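Local coordinates for DNA repair protein PprA (Deinococcus deserti, PDB 6MC8) that binds DNA and takes part in the repair of radiation-induced DNA damage and in genome segregation, forming filaments, at residues E41-A46 with R74-R79; L105-A110 with G124-M129; H147-T150 with G156-R159. The protein carries 2 engineered substitutions. All coordinates share one frame; numbering follows the deposited sequence.

Interaction 1: residues E41-A46 with R74-R79; sequences ELVATA and RLAHDR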
ATOM      1  N   GLU A  41     -19.663  12.037  29.379  1.00 27.80           N
ATOM      2  CA  GLU A  41     -20.395  13.202  28.904  1.00 27.91           C
ATOM      3  C   GLU A  41     -19.775  13.762  27.633  1.00 27.45           C
ATOM      4  O   GLU A  41     -20.472  14.364  26.809  1.00 31.63           O
ATOM      5  CB  GLU A  41     -20.430  14.243  30.016  1.00 32.28           C
ATOM      6  CG  GLU A  41     -21.281  13.802  31.193  1.00 35.81           C
ATOM      7  CD  GLU A  41     -20.966  14.559  32.464  1.00 45.59           C
ATOM      8  OE1 GLU A  41     -20.002  15.346  32.459  1.00 42.47           O
ATOM      9  OE2 GLU A  41     -21.661  14.342  33.475  1.00 48.93           O
ATOM     10  N   LEU A  42     -18.471  13.557  27.450  1.00 26.94           N
ATOM     11  CA  LEU A  42     -17.806  14.004  26.231  1.00 21.41           C
ATOM     12  C   LEU A  42     -18.202  13.150  25.034  1.00 21.42           C
ATOM     13  O   LEU A  42     -18.566  13.677  23.978  1.00 19.27           O
ATOM     14  CB  LEU A  42     -16.294  13.985  26.426  1.00 18.25           C
ATOM     15  CG  LEU A  42     -15.476  14.407  25.212  1.00 15.91           C
ATOM     16  CD1 LEU A  42     -15.797  15.831  24.846  1.00 18.77           C
ATOM     17  CD2 LEU A  42     -14.001  14.240  25.483  1.00 17.62           C
ATOM     18  N   VAL A  43     -18.141  11.825  25.178  1.00 18.29           N
ATOM     19  CA  VAL A  43     -18.432  10.945  24.053  1.00 18.16           C
ATOM     20  C   VAL A  43     -19.921  10.751  23.824  1.00 20.70           C
ATOM     21  O   VAL A  43     -20.306  10.176  22.804  1.00 18.37           O
ATOM     22  CB  VAL A  43     -17.736   9.580  24.223  1.00 18.15           C
ATOM     23  CG1 VAL A  43     -16.236   9.759  24.242  1.00 15.72           C
ATOM     24  CG2 VAL A  43     -18.214   8.875  25.477  1.00 17.08           C
ATOM     25  N   ALA A  44     -20.772  11.234  24.733  1.00 20.00           N
ATOM     26  CA  ALA A  44     -22.206  11.235  24.474  1.00 19.81           C
ATOM     27  C   ALA A  44     -22.605  12.309  23.474  1.00 24.26           C
ATOM     28  O   ALA A  44     -23.702  12.240  22.915  1.00 24.46           O
ATOM     29  CB  ALA A  44     -22.986  11.418  25.771  1.00 18.42           C
ATOM     30  N   THR A  45     -21.738  13.295  23.234  1.00 22.83           N
ATOM     31  CA  THR A  45     -21.955  14.235  22.145  1.00 20.63           C
ATOM     32  C   THR A  45     -21.758  13.583  20.786  1.00 23.39           C
ATOM     33  O   THR A  45     -22.221  14.126  19.781  1.00 25.03           O
ATOM     34  CB  THR A  45     -21.021  15.437  22.280  1.00 24.02           C
ATOM     35  OG1 THR A  45     -19.661  15.007  22.157  1.00 23.98           O
ATOM     36  CG2 THR A  45     -21.212  16.101  23.628  1.00 23.02           C
ATOM     37  N   ALA A  46     -21.079  12.443  20.733  1.00 21.86           N
ATOM     38  CA  ALA A  46     -20.996  11.635  19.532  1.00 21.79           C
ATOM     39  C   ALA A  46     -21.982  10.478  19.531  1.00 17.36           C
ATOM     40  O   ALA A  46     -21.906   9.621  18.654  1.00 22.26           O
ATOM     41  CB  ALA A  46     -19.575  11.105  19.349  1.00 18.04           C
ATOM     42  N   ARG A  74     -11.933   6.740  19.805  1.00 21.72           N
ATOM     43  CA  ARG A  74     -11.805   6.570  18.363  1.00 18.37           C
ATOM     44  C   ARG A  74     -13.167   6.540  17.685  1.00 23.56           C
ATOM     45  O   ARG A  74     -13.306   6.991  16.544  1.00 28.62           O
ATOM     46  CB  ARG A  74     -11.015   5.299  18.055  1.00 20.45           C
ATOM     47  CG  ARG A  74      -9.542   5.396  18.389  1.00 22.84           C
ATOM     48  CD  ARG A  74      -8.842   4.068  18.223  1.00 22.43           C
ATOM     49  NE  ARG A  74      -7.436   4.160  18.588  1.00 27.27           N
ATOM     50  CZ  ARG A  74      -6.620   3.120  18.700  1.00 30.94           C
ATOM     51  NH1 ARG A  74      -7.072   1.894  18.499  1.00 32.63           N
ATOM     52  NH2 ARG A  74      -5.355   3.308  19.041  1.00 29.08           N
ATOM     53  N   LEU A  75     -14.186   6.021  18.369  1.00 16.48           N
ATOM     54  CA  LEU A  75     -15.531   6.048  17.810  1.00 18.51           C
ATOM     55  C   LEU A  75     -16.102   7.460  17.838  1.00 21.35           C
ATOM     56  O   LEU A  75     -16.862   7.849  16.947  1.00 21.08           O
ATOM     57  CB  LEU A  75     -16.435   5.072  18.563  1.00 16.59           C
ATOM     58  CG  LEU A  75     -17.862   4.915  18.033  1.00 19.65           C
ATOM     59  CD1 LEU A  75     -17.843   4.443  16.592  1.00 20.63           C
ATOM     60  CD2 LEU A  75     -18.660   3.960  18.887  1.00 13.73           C
ATOM     61  N   ALA A  76     -15.723   8.249  18.844  1.00 19.77           N
ATOM     62  CA  ALA A  76     -16.172   9.633  18.902  1.00 17.46           C
ATOM     63  C   ALA A  76     -15.502  10.482  17.830  1.00 21.45           C
ATOM     64  O   ALA A  76     -16.123  11.395  17.280  1.00 21.70           O
ATOM     65  CB  ALA A  76     -15.915  10.210  20.292  1.00 18.00           C
ATOM     66  N   HIS A  77     -14.238  10.192  17.511  1.00 18.32           N
ATOM     67  CA  HIS A  77     -13.559  10.951  16.467  1.00 23.66           C
ATOM     68  C   HIS A  77     -14.029  10.557  15.075  1.00 21.90           C
ATOM     69  O   HIS A  77     -13.892  11.341  14.131  1.00 25.44           O
ATOM     70  CB  HIS A  77     -12.045  10.804  16.576  1.00 21.20           C
ATOM     71  CG  HIS A  77     -11.424  11.722  17.575  1.00 22.82           C
ATOM     72  ND1 HIS A  77     -11.339  13.080  17.367  1.00 21.51           N
ATOM     73  CD2 HIS A  77     -10.834  11.487  18.768  1.00 23.77           C
ATOM     74  CE1 HIS A  77     -10.740  13.643  18.397  1.00 20.21           C
ATOM     75  NE2 HIS A  77     -10.420  12.698  19.260  1.00 22.95           N
ATOM     76  N   ASP A  78     -14.583   9.352  14.924  1.00 19.94           N
ATOM     77  CA  ASP A  78     -15.191   8.977  13.653  1.00 21.65           C
ATOM     78  C   ASP A  78     -16.449   9.788  13.394  1.00 23.44           C
ATOM     79  O   ASP A  78     -16.850   9.982  12.243  1.00 30.38           O
ATOM     80  CB  ASP A  78     -15.523   7.486  13.638  1.00 19.06           C
ATOM     81  CG  ASP A  78     -14.301   6.615  13.575  1.00 24.01           C
ATOM     82  OD1 ASP A  78     -13.286   7.047  13.002  1.00 22.98           O
ATOM     83  OD2 ASP A  78     -14.354   5.491  14.101  1.00 30.17           O
ATOM     84  N   ARG A  79     -17.076  10.278  14.455  1.00 18.62           N
ATOM     85  CA  ARG A  79     -18.353  10.954  14.356  1.00 20.13           C
ATOM     86  C   ARG A  79     -18.236  12.461  14.515  1.00 21.48           C
ATOM     87  O   ARG A  79     -19.026  13.197  13.920  1.00 21.97           O
ATOM     88  CB  ARG A  79     -19.298  10.359  15.392  1.00 19.36           C
ATOM     89  CG  ARG A  79     -19.608   8.924  15.066  1.00 18.78           C
ATOM     90  CD  ARG A  79     -20.397   8.262  16.138  1.00 19.84           C
ATOM     91  NE  ARG A  79     -20.801   6.920  15.752  1.00 18.69           N
ATOM     92  CZ  ARG A  79     -21.538   6.120  16.506  1.00 18.52           C
ATOM     93  NH1 ARG A  79     -21.958   6.531  17.691  1.00 14.21           N
ATOM     94  NH2 ARG A  79     -21.862   4.916  16.072  1.00 20.60           N
TER
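R79 reaches from its helix to the backbone carbonyl of A46, and its side chain can be followed from root to tip. The CB lies against the methyl group of A46, 4.0 Å from A46 CB. With CG set anti to the carbonyl carbon (chi1 -66°), the chain then runs extended as far as NE and passes beside the end of the 41-46 segment. R79 CD comes to 3.2 Å from A46 O, a close methylene-to-oxygen approach. NE and CZ lie farther from the same oxygen, and NH1 turns back to it: R79 NH1 donates to A46 O at 3.2 Å with an N-H...O angle of 161°. The oxygen sits at the edge of the guanidinium, near its plane, while the donor is tilted somewhat from the plane of the A46 carbonyl. One face of the guanidinium is met by L75 from the preceding turn of the same helix, whose CD1 stands 3.7 Å above the plane, toward the rim.

The contact joins the C-terminal part of helix 35-43 and the residues that follow it to the last turns of helix 62-80. Small side chains let the two backbones come close: A46 CA is 5.3 Å from A76 CA, and A46 CB rests 3.7 Å from A76 CA. V43 contributes from the preceding turn, laying CG1 on A76 CB at 4.0 Å, so the A76 methyl is touched by both V43 and A46. Behind this surface T45 folds its hydroxyl back onto the carbonyl of L42, which also accepts from T45 N; T45 OG1 is hydrogen-bonded to W80 as well. On the other helix, D78 forms a salt bridge with R265, and the R79 side chain touches L291 of helix 274-304.

Interaction 2: residues L105-A110 with G124-M129; sequences LLVDGA and GTYASM
The last residues of strand 100-107, leading into a hairpin turn, pack here against the C-terminal end of helix 119-127 and M129 just after it, with V107 and L105 of the strand meeting M129 and Y126. V107 meets both M129 and Y126. With CG1 anti to the backbone N (chi1 173°), CG2 is the branch left anti to the carbonyl carbon, and it faces the end of M129: the two side chains reach toward each other tip to tip, V107 CG2 to M129 CE at 3.7 Å, with the sulfur SD of M129 just behind. The methionine chain is extended beyond CG, which carries its methyl across to the strand. The same V107 methyl also meets the edge of the Y126 ring, lying near its plane at 4.2 Å from Y126 CE1.

The hairpin pairs strands 100-107 and 110-114 of a three-stranded antiparallel sheet. A type I' turn from V107 to A110 closes it, with D108 and G109 at its corners and V107 N and A110 N each bonded to the carbonyl of the other residue. G109 has a positive phi, 89°, at backbone angles where a CB would collide with the preceding carbonyl oxygen.

Two residues earlier in the strand, L105 and Y126 cross at about a right angle. The phenol oxygen is approached by two carbons of the leucine, since Y126 OH lies 3.8 Å from both L105 CB and L105 CD1. This hydroxyl has a polar partner too: a water hydrogen-bonded to Y126 OH at 2.7 Å donates to L106 O at 2.8 Å and so bridges the tyrosine to the strand backbone. L73 of helix 62-80 touches both L105 and Y126. The carbonyl of M129 accepts from W140 NE1.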
ATOM      1  N   LEU A 105      -5.542  12.591  27.099  1.00 30.22           N
ATOM      2  CA  LEU A 105      -5.927  12.310  25.724  1.00 22.88           C
ATOM      3  C   LEU A 105      -4.678  12.356  24.856  1.00 26.45           C
ATOM      4  O   LEU A 105      -4.001  13.384  24.793  1.00 26.07           O
ATOM      5  CB  LEU A 105      -6.967  13.317  25.238  1.00 25.31           C
ATOM      6  CG  LEU A 105      -8.298  13.293  25.985  1.00 24.74           C
ATOM      7  CD1 LEU A 105      -9.182  14.425  25.520  1.00 23.36           C
ATOM      8  CD2 LEU A 105      -8.993  11.959  25.796  1.00 27.32           C
ATOM      9  N   LEU A 106      -4.376  11.248  24.193  1.00 25.60           N
ATOM     10  CA  LEU A 106      -3.114  11.095  23.490  1.00 24.87           C
ATOM     11  C   LEU A 106      -3.316  11.119  21.982  1.00 25.02           C
ATOM     12  O   LEU A 106      -4.322  10.633  21.461  1.00 24.38           O
ATOM     13  CB  LEU A 106      -2.404   9.799  23.895  1.00 24.48           C
ATOM     14  CG  LEU A 106      -1.593   9.729  25.192  1.00 25.49           C
ATOM     15  CD1 LEU A 106      -2.463   9.676  26.429  1.00 28.73           C
ATOM     16  CD2 LEU A 106      -0.679   8.527  25.153  1.00 30.36           C
ATOM     17  N   VAL A 107      -2.346  11.710  21.292  1.00 20.52           N
ATOM     18  CA  VAL A 107      -2.275  11.718  19.837  1.00 21.81           C
ATOM     19  C   VAL A 107      -0.890  11.234  19.448  1.00 30.64           C
ATOM     20  O   VAL A 107       0.109  11.876  19.793  1.00 30.83           O
ATOM     21  CB  VAL A 107      -2.545  13.107  19.237  1.00 24.85           C
ATOM     22  CG1 VAL A 107      -2.281  13.089  17.750  1.00 24.00           C
ATOM     23  CG2 VAL A 107      -3.968  13.534  19.502  1.00 26.61           C
ATOM     24  N   ASP A 108      -0.841  10.105  18.728  1.00 30.79           N
ATOM     25  CA  ASP A 108       0.391   9.449  18.271  1.00 25.36           C
ATOM     26  C   ASP A 108       1.335   9.133  19.429  1.00 26.95           C
ATOM     27  O   ASP A 108       2.556   9.238  19.310  1.00 35.75           O
ATOM     28  CB  ASP A 108       1.105  10.273  17.194  1.00 26.56           C
ATOM     29  CG  ASP A 108       0.365  10.284  15.874  1.00 28.75           C
ATOM     30  OD1 ASP A 108      -0.360   9.315  15.586  1.00 36.62           O
ATOM     31  OD2 ASP A 108       0.526  11.254  15.113  1.00 25.24           O
ATOM     32  N   GLY A 109       0.761   8.745  20.564  1.00 24.82           N
ATOM     33  CA  GLY A 109       1.529   8.341  21.718  1.00 28.29           C
ATOM     34  C   GLY A 109       1.902   9.443  22.685  1.00 34.48           C
ATOM     35  O   GLY A 109       2.475   9.147  23.739  1.00 36.74           O
ATOM     36  N   ALA A 110       1.598  10.697  22.373  1.00 31.86           N
ATOM     37  CA  ALA A 110       1.963  11.802  23.234  1.00 28.18           C
ATOM     38  C   ALA A 110       0.714  12.466  23.796  1.00 30.33           C
ATOM     39  O   ALA A 110      -0.261  12.658  23.060  1.00 31.65           O
ATOM     40  CB  ALA A 110       2.801  12.835  22.474  1.00 31.58           C
ATOM     41  N   GLY A 124     -10.103  22.941  21.209  1.00 26.29           N
ATOM     42  CA  GLY A 124      -9.105  23.816  20.620  1.00 24.04           C
ATOM     43  C   GLY A 124      -7.791  23.106  20.359  1.00 27.02           C
ATOM     44  O   GLY A 124      -7.045  23.481  19.452  1.00 26.48           O
ATOM     45  N   THR A 125      -7.483  22.088  21.163  1.00 22.27           N
ATOM     46  CA  THR A 125      -6.304  21.262  20.924  1.00 25.50           C
ATOM     47  C   THR A 125      -6.470  20.441  19.651  1.00 23.39           C
ATOM     48  O   THR A 125      -5.540  20.309  18.850  1.00 26.11           O
ATOM     49  CB  THR A 125      -6.059  20.361  22.141  1.00 26.38           C
ATOM     50  OG1 THR A 125      -5.839  21.170  23.300  1.00 17.37           O
ATOM     51  CG2 THR A 125      -4.865  19.453  21.937  1.00 19.85           C
ATOM     52  N   TYR A 126      -7.672  19.907  19.438  1.00 23.06           N
ATOM     53  CA  TYR A 126      -7.967  19.153  18.225  1.00 22.90           C
ATOM     54  C   TYR A 126      -8.096  20.066  17.012  1.00 28.41           C
ATOM     55  O   TYR A 126      -7.852  19.634  15.880  1.00 32.32           O
ATOM     56  CB  TYR A 126      -9.247  18.347  18.437  1.00 26.92           C
ATOM     57  CG  TYR A 126      -9.072  17.131  19.311  1.00 23.60           C
ATOM     58  CD1 TYR A 126      -7.876  16.431  19.328  1.00 20.26           C
ATOM     59  CD2 TYR A 126     -10.078  16.732  20.181  1.00 24.65           C
ATOM     60  CE1 TYR A 126      -7.709  15.332  20.132  1.00 22.57           C
ATOM     61  CE2 TYR A 126      -9.913  15.639  21.003  1.00 25.86           C
ATOM     62  CZ  TYR A 126      -8.729  14.941  20.971  1.00 25.38           C
ATOM     63  OH  TYR A 126      -8.558  13.851  21.782  1.00 22.38           O
ATOM     64  N   ALA A 127      -8.479  21.327  17.222  1.00 24.57           N
ATOM     65  CA  ALA A 127      -8.667  22.239  16.099  1.00 31.30           C
ATOM     66  C   ALA A 127      -7.333  22.702  15.531  1.00 34.97           C
ATOM     67  O   ALA A 127      -7.225  22.986  14.334  1.00 31.15           O
ATOM     68  CB  ALA A 127      -9.511  23.440  16.520  1.00 26.03           C
ATOM     69  N   SER A 128      -6.295  22.763  16.370  1.00 29.99           N
ATOM     70  CA  SER A 128      -4.967  23.140  15.901  1.00 30.12           C
ATOM     71  C   SER A 128      -4.298  22.041  15.085  1.00 31.14           C
ATOM     72  O   SER A 128      -3.257  22.294  14.473  1.00 36.95           O
ATOM     73  CB  SER A 128      -4.082  23.525  17.085  1.00 21.47           C
ATOM     74  OG  SER A 128      -3.798  22.411  17.903  1.00 30.83           O
ATOM     75  N   MET A 129      -4.868  20.840  15.061  1.00 25.40           N
ATOM     76  CA  MET A 129      -4.386  19.735  14.254  1.00 26.81           C
ATOM     77  C   MET A 129      -5.063  19.666  12.894  1.00 30.13           C
ATOM     78  O   MET A 129      -4.653  18.862  12.053  1.00 35.08           O
ATOM     79  CB  MET A 129      -4.625  18.420  14.998  1.00 26.69           C
ATOM     80  CG  MET A 129      -4.021  18.359  16.381  1.00 23.66           C
ATOM     81  SD  MET A 129      -4.489  16.857  17.242  1.00 26.31           S
ATOM     82  CE  MET A 129      -3.855  17.212  18.865  1.00 24.48           C
TER
HETATM   83  O   HOH W   1      -6.802  11.967  21.124  1.00 25.81           O

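Interaction 3: residues H147-T150 with G156-R159; sequences HRVT and GQLR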
ATOM      1  N   HIS A 147      -1.158   9.053  -3.593  1.00 34.76           N
ATOM      2  CA  HIS A 147      -2.165   9.341  -4.601  1.00 30.78           C
ATOM      3  C   HIS A 147      -3.558   9.128  -4.029  1.00 31.61           C
ATOM      4  O   HIS A 147      -3.882   8.039  -3.549  1.00 31.90           O
ATOM      5  CB  HIS A 147      -1.959   8.459  -5.824  1.00 27.74           C
ATOM      6  CG  HIS A 147      -2.933   8.726  -6.925  1.00 30.04           C
ATOM      7  ND1 HIS A 147      -2.828   9.816  -7.760  1.00 30.15           N
ATOM      8  CD2 HIS A 147      -4.044   8.062  -7.313  1.00 28.34           C
ATOM      9  CE1 HIS A 147      -3.823   9.801  -8.626  1.00 31.06           C
ATOM     10  NE2 HIS A 147      -4.577   8.747  -8.375  1.00 33.01           N
ATOM     11  N   ARG A 148      -4.380  10.166  -4.080  1.00 29.21           N
ATOM     12  CA  ARG A 148      -5.792  10.046  -3.768  1.00 27.08           C
ATOM     13  C   ARG A 148      -6.603  10.114  -5.052  1.00 26.30           C
ATOM     14  O   ARG A 148      -6.252  10.847  -5.979  1.00 30.04           O
ATOM     15  CB  ARG A 148      -6.237  11.114  -2.770  1.00 31.33           C
ATOM     16  CG  ARG A 148      -5.729  10.841  -1.366  1.00 30.69           C
ATOM     17  CD  ARG A 148      -6.279  11.813  -0.350  1.00 33.99           C
ATOM     18  NE  ARG A 148      -5.694  13.143  -0.432  1.00 37.39           N
ATOM     19  CZ  ARG A 148      -6.168  14.194   0.224  1.00 37.98           C
ATOM     20  NH1 ARG A 148      -7.246  14.067   0.980  1.00 35.99           N
ATOM     21  NH2 ARG A 148      -5.579  15.372   0.114  1.00 37.60           N
ATOM     22  N   VAL A 149      -7.677   9.336  -5.102  1.00 33.38           N
ATOM     23  CA  VAL A 149      -8.435   9.136  -6.331  1.00 28.90           C
ATOM     24  C   VAL A 149      -9.431  10.272  -6.501  1.00 29.27           C
ATOM     25  O   VAL A 149     -10.184  10.598  -5.578  1.00 23.23           O
ATOM     26  CB  VAL A 149      -9.152   7.776  -6.306  1.00 27.35           C
ATOM     27  CG1 VAL A 149      -9.940   7.544  -7.587  1.00 26.66           C
ATOM     28  CG2 VAL A 149      -8.165   6.667  -6.074  1.00 29.17           C
ATOM     29  N   THR A 150      -9.438  10.877  -7.683  1.00 30.86           N
ATOM     30  CA  THR A 150     -10.492  11.802  -8.080  1.00 27.04           C
ATOM     31  C   THR A 150     -11.564  10.977  -8.781  1.00 31.88           C
ATOM     32  O   THR A 150     -11.391  10.554  -9.924  1.00 28.98           O
ATOM     33  CB  THR A 150      -9.946  12.905  -8.979  1.00 27.04           C
ATOM     34  OG1 THR A 150      -8.927  13.628  -8.284  1.00 29.98           O
ATOM     35  CG2 THR A 150     -11.049  13.865  -9.360  1.00 25.49           C
ATOM     36  N   GLY A 156     -16.830   2.188 -11.765  1.00 47.40           N
ATOM     37  CA  GLY A 156     -15.819   1.311 -12.330  1.00 43.41           C
ATOM     38  C   GLY A 156     -14.450   1.515 -11.715  1.00 40.32           C
ATOM     39  O   GLY A 156     -13.643   0.585 -11.650  1.00 40.88           O
ATOM     40  N   GLN A 157     -14.158   2.745 -11.285  1.00 39.15           N
ATOM     41  CA  GLN A 157     -12.951   2.996 -10.505  1.00 33.46           C
ATOM     42  C   GLN A 157     -12.992   2.265  -9.170  1.00 35.76           C
ATOM     43  O   GLN A 157     -12.029   1.594  -8.793  1.00 34.65           O
ATOM     44  CB  GLN A 157     -12.759   4.494 -10.283  1.00 29.42           C
ATOM     45  CG  GLN A 157     -12.074   5.237 -11.407  1.00 37.70           C
ATOM     46  CD  GLN A 157     -12.088   6.732 -11.192  1.00 37.80           C
ATOM     47  OE1 GLN A 157     -12.880   7.239 -10.418  1.00 44.97           O
ATOM     48  NE2 GLN A 157     -11.163   7.430 -11.817  1.00 34.05           N
ATOM     49  N   LEU A 158     -14.112   2.365  -8.456  1.00 39.19           N
ATOM     50  CA  LEU A 158     -14.211   1.769  -7.128  1.00 33.55           C
ATOM     51  C   LEU A 158     -14.261   0.251  -7.192  1.00 35.86           C
ATOM     52  O   LEU A 158     -13.856  -0.418  -6.241  1.00 33.60           O
ATOM     53  CB  LEU A 158     -15.439   2.309  -6.401  1.00 30.74           C
ATOM     54  CG  LEU A 158     -15.335   3.761  -5.959  1.00 36.04           C
ATOM     55  CD1 LEU A 158     -16.671   4.271  -5.485  1.00 33.05           C
ATOM     56  CD2 LEU A 158     -14.305   3.874  -4.855  1.00 32.34           C
ATOM     57  N   ARG A 159     -14.743  -0.308  -8.301  1.00 39.10           N
ATOM     58  CA  ARG A 159     -14.848  -1.759  -8.414  1.00 36.43           C
ATOM     59  C   ARG A 159     -13.473  -2.408  -8.503  1.00 35.50           C
ATOM     60  O   ARG A 159     -13.233  -3.460  -7.908  1.00 41.08           O
ATOM     61  CB  ARG A 159     -15.708  -2.126  -9.622  1.00 38.92           C
ATOM     62  CG  ARG A 159     -15.947  -3.608  -9.786  1.00 40.62           C
ATOM     63  CD  ARG A 159     -16.946  -3.876 -10.883  1.00 37.31           C
ATOM     64  NE  ARG A 159     -18.274  -3.409 -10.508  1.00 45.43           N
ATOM     65  CZ  ARG A 159     -19.140  -4.123  -9.797  1.00 53.89           C
ATOM     66  NH1 ARG A 159     -18.817  -5.344  -9.396  1.00 49.89           N
ATOM     67  NH2 ARG A 159     -20.329  -3.625  -9.497  1.00 48.99           N
TER
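Q157 sets its CG anti to the carbonyl carbon (chi1 -84°) and then runs extended, which carries its amide from the first turn of helix 156-163 to V149 and T150. On the opposing segment, V149 holds CG1 anti to its own backbone N, and the two side chains slide past each other in opposite directions. V149 CG1 comes to 4.1 Å from Q157 OE1, an apolar methyl beside the amide oxygen. The other partner is backbone: T150 O lies 3.7 Å from Q157 NE2, too long to count as a hydrogen bond, and the CB of T150 points away from the helix, so it is the carbonyl that faces the amide. The amide therefore rests on this segment by packing, while its OE1 takes a weak hydrogen bond from R152 N in the connecting loop. With an alanine here, R152 N would probably lose that acceptor, and a gap would open beside the V149 methyl and the T150 carbonyl.

The contact also borders the dimer interface: H147 O accepts from R166 of the second subunit, and D164 of that subunit packs on V149. Within its own chain the 147-150 segment runs beside strand 168-176, with V149 in backbone hydrogen bonds to E169 and H171. L158, next to Q157, packs on T170 of that strand and on W277 of helix 274-304.

Overall arrangement
Interactions 1 and 2 are neighbours: their centres are 15 Å apart and they touch through H77 of helix 62-80, whose NE2 lies 3.3 Å from Y126 CZ, the two rings meeting edge to face. Helix 62-80 thus lies between the first helix of the chain and the hairpin with helix 119-127. Interaction 3 stands apart, its centre 29 Å from that of interaction 1 and 30 Å from that of interaction 2, with nearest atoms about 15 and 12 Å away. It borders the second subunit, which touches neither of the other two. Along the chain the three close in series, and helix 156-163 is the next helix after 119-127.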